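Local coordinates for protein (soluble lytic transglycosylase SLT70) (PDB 1QSA), which cleaves the glycosidic bonds between N-acetylmuramic acid and N-acetylglucosamine in peptidoglycan, leaving a 1,6-anhydro bond on the muramic acid residue, at residues A[128-136]-A[156-167]. Numbering follows the deposited sequence.
With SO4 (sulfate ion), chain N.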
loop_
_atom_site.group_PDB
_atom_site.type_symbol
_atom_site.label_atom_id
_atom_site.label_comp_id
_atom_site.label_asym_id
_atom_site.label_seq_id
_atom_site.Cartn_x
_atom_site.Cartn_y
_atom_site.Cartn_z
ATOM N N LEU A 128 -9.628 -16.189 15.557
ATOM C CA LEU A 128 -9.528 -14.747 15.782
ATOM C C LEU A 128 -8.345 -14.402 16.700
ATOM O O LEU A 128 -7.788 -13.302 16.646
ATOM C CB LEU A 128 -10.844 -14.231 16.398
ATOM C CG LEU A 128 -12.072 -14.179 15.472
ATOM C CD1 LEU A 128 -13.375 -14.066 16.277
ATOM C CD2 LEU A 128 -11.926 -13.017 14.489
ATOM N N TRP A 129 -7.978 -15.356 17.546
ATOM C CA TRP A 129 -6.904 -15.187 18.511
ATOM C C TRP A 129 -5.507 -15.277 17.916
ATOM O O TRP A 129 -4.616 -14.531 18.308
ATOM C CB TRP A 129 -7.050 -16.263 19.594
ATOM C CG TRP A 129 -5.953 -16.318 20.624
ATOM C CD1 TRP A 129 -4.882 -17.183 20.654
ATOM C CD2 TRP A 129 -5.867 -15.531 21.818
ATOM N NE1 TRP A 129 -4.148 -16.981 21.797
ATOM C CE2 TRP A 129 -4.723 -15.975 22.530
ATOM C CE3 TRP A 129 -6.645 -14.496 22.361
ATOM C CZ2 TRP A 129 -4.341 -15.419 23.754
ATOM C CZ3 TRP A 129 -6.266 -13.939 23.581
ATOM C CH2 TRP A 129 -5.118 -14.405 24.264
ATOM N N LEU A 130 -5.324 -16.199 16.982
ATOM C CA LEU A 130 -4.009 -16.446 16.402
ATOM C C LEU A 130 -3.494 -15.423 15.407
ATOM O O LEU A 130 -3.314 -15.696 14.215
ATOM C CB LEU A 130 -3.928 -17.882 15.863
ATOM C CG LEU A 130 -4.043 -18.950 16.967
ATOM C CD1 LEU A 130 -4.246 -20.317 16.356
ATOM C CD2 LEU A 130 -2.811 -18.943 17.874
ATOM N N THR A 131 -3.189 -14.254 15.953
ATOM C CA THR A 131 -2.647 -13.121 15.199
ATOM C C THR A 131 -1.913 -12.201 16.173
ATOM O O THR A 131 -2.293 -12.082 17.347
ATOM C CB THR A 131 -3.745 -12.312 14.468
ATOM O OG1 THR A 131 -3.137 -11.218 13.765
ATOM C CG2 THR A 131 -4.781 -11.762 15.446
ATOM N N GLY A 132 -0.831 -11.596 15.688
ATOM C CA GLY A 132 -0.054 -10.666 16.495
ATOM C C GLY A 132 -0.684 -9.280 16.501
ATOM O O GLY A 132 -0.257 -8.397 17.242
ATOM N N LYS A 133 -1.682 -9.078 15.647
ATOM C CA LYS A 133 -2.392 -7.806 15.569
ATOM C C LYS A 133 -3.385 -7.652 16.737
ATOM O O LYS A 133 -3.882 -8.646 17.292
ATOM C CB LYS A 133 -3.153 -7.761 14.234
ATOM C CG LYS A 133 -4.244 -6.719 14.122
ATOM C CD LYS A 133 -5.199 -7.081 12.983
ATOM C CE LYS A 133 -6.415 -6.162 12.948
ATOM N NZ LYS A 133 -6.031 -4.755 12.651
ATOM N N SER A 134 -3.625 -6.412 17.148
ATOM C CA SER A 134 -4.604 -6.137 18.191
ATOM C C SER A 134 -5.960 -6.225 17.499
ATOM O O SER A 134 -6.181 -5.585 16.467
ATOM C CB SER A 134 -4.411 -4.737 18.770
ATOM O OG SER A 134 -3.250 -4.701 19.586
ATOM N N GLN A 135 -6.831 -7.067 18.042
ATOM C CA GLN A 135 -8.172 -7.299 17.494
ATOM C C GLN A 135 -9.222 -6.346 18.092
ATOM O O GLN A 135 -8.945 -5.644 19.063
ATOM C CB GLN A 135 -8.559 -8.768 17.741
ATOM C CG GLN A 135 -7.712 -9.770 16.969
ATOM C CD GLN A 135 -8.066 -9.817 15.484
ATOM O OE1 GLN A 135 -8.107 -8.789 14.801
ATOM N NE2 GLN A 135 -8.358 -11.012 14.989
ATOM N N PRO A 136 -10.437 -6.296 17.504
ATOM C CA PRO A 136 -11.474 -5.401 18.036
ATOM C C PRO A 136 -11.757 -5.624 19.524
ATOM O O PRO A 136 -11.651 -6.746 20.029
ATOM C CB PRO A 136 -12.708 -5.741 17.180
ATOM C CG PRO A 136 -12.111 -6.116 15.855
ATOM C CD PRO A 136 -10.894 -6.962 16.270
ATOM N N ALA A 156 -1.642 -22.210 22.667
ATOM C CA ALA A 156 -2.227 -21.200 21.778
ATOM C C ALA A 156 -2.021 -19.818 22.396
ATOM O O ALA A 156 -1.827 -18.831 21.679
ATOM C CB ALA A 156 -3.723 -21.468 21.558
ATOM N N TYR A 157 -2.037 -19.756 23.725
ATOM C CA TYR A 157 -1.832 -18.498 24.443
ATOM C C TYR A 157 -0.395 -18.026 24.200
ATOM O O TYR A 157 -0.158 -16.886 23.785
ATOM C CB TYR A 157 -2.071 -18.678 25.950
ATOM C CG TYR A 157 -2.195 -17.366 26.700
ATOM C CD1 TYR A 157 -1.059 -16.626 27.060
ATOM C CD2 TYR A 157 -3.449 -16.835 26.999
ATOM C CE1 TYR A 157 -1.175 -15.388 27.692
ATOM C CE2 TYR A 157 -3.578 -15.590 27.633
ATOM C CZ TYR A 157 -2.437 -14.876 27.973
ATOM O OH TYR A 157 -2.573 -13.651 28.571
ATOM N N LEU A 158 0.557 -18.936 24.392
ATOM C CA LEU A 158 1.969 -18.619 24.204
ATOM C C LEU A 158 2.270 -18.267 22.739
ATOM O O LEU A 158 3.072 -17.369 22.460
ATOM C CB LEU A 158 2.828 -19.797 24.678
ATOM C CG LEU A 158 4.268 -19.463 25.062
ATOM C CD1 LEU A 158 4.296 -18.435 26.201
ATOM C CD2 LEU A 158 4.982 -20.747 25.470
ATOM N N GLU A 159 1.585 -18.931 21.806
ATOM C CA GLU A 159 1.757 -18.663 20.377
ATOM C C GLU A 159 1.352 -17.229 20.013
ATOM O O GLU A 159 1.984 -16.593 19.163
ATOM C CB GLU A 159 0.960 -19.680 19.549
ATOM C CG GLU A 159 0.880 -19.390 18.046
ATOM C CD GLU A 159 2.230 -19.393 17.332
ATOM O OE1 GLU A 159 3.258 -19.748 17.957
ATOM O OE2 GLU A 159 2.256 -19.032 16.132
ATOM N N ARG A 160 0.294 -16.712 20.637
ATOM C CA ARG A 160 -0.092 -15.344 20.334
ATOM C C ARG A 160 0.978 -14.359 20.811
ATOM O O ARG A 160 1.185 -13.319 20.176
ATOM C CB ARG A 160 -1.462 -14.970 20.919
ATOM C CG ARG A 160 -1.929 -13.634 20.351
ATOM C CD ARG A 160 -3.336 -13.230 20.773
ATOM N NE ARG A 160 -3.754 -12.062 20.004
ATOM C CZ ARG A 160 -4.681 -11.191 20.384
ATOM N NH1 ARG A 160 -5.299 -11.337 21.551
ATOM N NH2 ARG A 160 -4.974 -10.157 19.594
ATOM N N ILE A 161 1.639 -14.671 21.930
ATOM C CA ILE A 161 2.716 -13.814 22.449
ATOM C C ILE A 161 3.850 -13.769 21.416
ATOM O O ILE A 161 4.367 -12.692 21.090
ATOM C CB ILE A 161 3.251 -14.322 23.826
ATOM C CG1 ILE A 161 2.196 -14.074 24.911
ATOM C CG2 ILE A 161 4.583 -13.643 24.163
ATOM C CD1 ILE A 161 2.597 -14.504 26.300
ATOM N N ARG A 162 4.176 -14.933 20.847
ATOM C CA ARG A 162 5.222 -15.019 19.824
ATOM C C ARG A 162 4.819 -14.195 18.595
ATOM O O ARG A 162 5.614 -13.408 18.076
ATOM C CB ARG A 162 5.459 -16.481 19.411
ATOM C CG ARG A 162 6.666 -16.670 18.485
ATOM C CD ARG A 162 6.774 -18.110 17.986
ATOM N NE ARG A 162 5.696 -18.418 17.051
ATOM C CZ ARG A 162 5.744 -18.187 15.740
ATOM N NH1 ARG A 162 6.837 -17.694 15.186
ATOM N NH2 ARG A 162 4.705 -18.483 14.970
ATOM N N LEU A 163 3.568 -14.342 18.161
ATOM C CA LEU A 163 3.070 -13.598 16.999
ATOM C C LEU A 163 3.048 -12.086 17.250
ATOM O O LEU A 163 3.404 -11.291 16.361
ATOM C CB LEU A 163 1.663 -14.076 16.602
ATOM C CG LEU A 163 1.530 -15.487 16.000
ATOM C CD1 LEU A 163 0.056 -15.865 15.869
ATOM C CD2 LEU A 163 2.220 -15.567 14.657
ATOM N N ALA A 164 2.635 -11.686 18.454
ATOM C CA ALA A 164 2.579 -10.265 18.801
ATOM C C ALA A 164 3.998 -9.671 18.807
ATOM O O ALA A 164 4.218 -8.567 18.312
ATOM C CB ALA A 164 1.903 -10.070 20.172
ATOM N N MET A 165 4.953 -10.422 19.348
ATOM C CA MET A 165 6.345 -9.965 19.409
ATOM C C MET A 165 6.906 -9.775 18.001
ATOM O O MET A 165 7.481 -8.727 17.699
ATOM C CB MET A 165 7.194 -10.969 20.191
ATOM C CG MET A 165 8.634 -10.507 20.442
ATOM S SD MET A 165 8.709 -9.106 21.560
ATOM C CE MET A 165 10.499 -8.926 21.735
ATOM N N LYS A 166 6.669 -10.752 17.129
ATOM C CA LYS A 166 7.154 -10.695 15.746
ATOM C C LYS A 166 6.549 -9.534 14.984
ATOM O O LYS A 166 7.203 -8.943 14.121
ATOM C CB LYS A 166 6.856 -12.000 15.011
ATOM C CG LYS A 166 7.752 -13.160 15.440
ATOM C CD LYS A 166 7.194 -14.501 14.966
ATOM C CE LYS A 166 7.039 -14.552 13.453
ATOM N NZ LYS A 166 8.328 -14.548 12.719
ATOM N N ALA A 167 5.299 -9.202 15.310
ATOM C CA ALA A 167 4.611 -8.087 14.663
ATOM C C ALA A 167 5.004 -6.712 15.207
ATOM O O ALA A 167 4.579 -5.678 14.676
ATOM C CB ALA A 167 3.094 -8.277 14.780
HETATM S S SO4 N . 6.088 -18.113 11.523
HETATM O O1 SO4 N . 4.896 -17.413 12.046
HETATM O O2 SO4 N . 6.220 -17.836 10.078
HETATM O O3 SO4 N . 7.292 -17.638 12.232
HETATM O O4 SO4 N . 5.944 -19.570 11.733
HETATM O O HOH W 1 -6.746 -8.156 20.677
#
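Arg160 and Trp129 supply the three hydrogen bonds between helix 154-166 and the end of helix 118-129 with the loop that follows it. Arg160 makes two of them. Its chain runs straight out from the helix, CG anti to the backbone N (chi1 -169°), which carries the guanidinium to the carbonyls of the loop. NE meets Thr131 O at 3.0 Å, nearly along the C=O axis, and NH2 meets Lys133 O at 3.0 Å. Both oxygens lie at the guanidinium edge. A water bridges NH2 to Gln135 N. The third bond runs from Trp129 NE1 to Ala156 O, 3.0 Å away; the donor sits above the carbonyl plane, on the face opposite Arg160 N.

The indole is the centre of the aromatic contacts. Arg160 CD makes a CH-pi contact over its six-membered ring, 3.6 Å from the centroid, and CZ adds a cation-pi contact. Tyr157 meets the ring obliquely, while Phe143 and Trp146 pack edge-to-face with it. An alanine in place of Trp129 would probably open a gap beside Tyr157 and rob the Arg160 chain of its aromatic support.

Further along the helix Leu163 CD1 packs against the backbone at Leu130 C, 3.6 Å away. Gly132 CA makes a CA-H...O contact with Leu163 O at 3.5 Å; a CB there would clash.

In this alpha-superhelix, one buried arginine thus joins helix 154-166 to the end of helix 118-129 and its loop. Its charge is probably eased by the indole face and by the two carbonyls; no carboxylate meets the guanidinium within this contact.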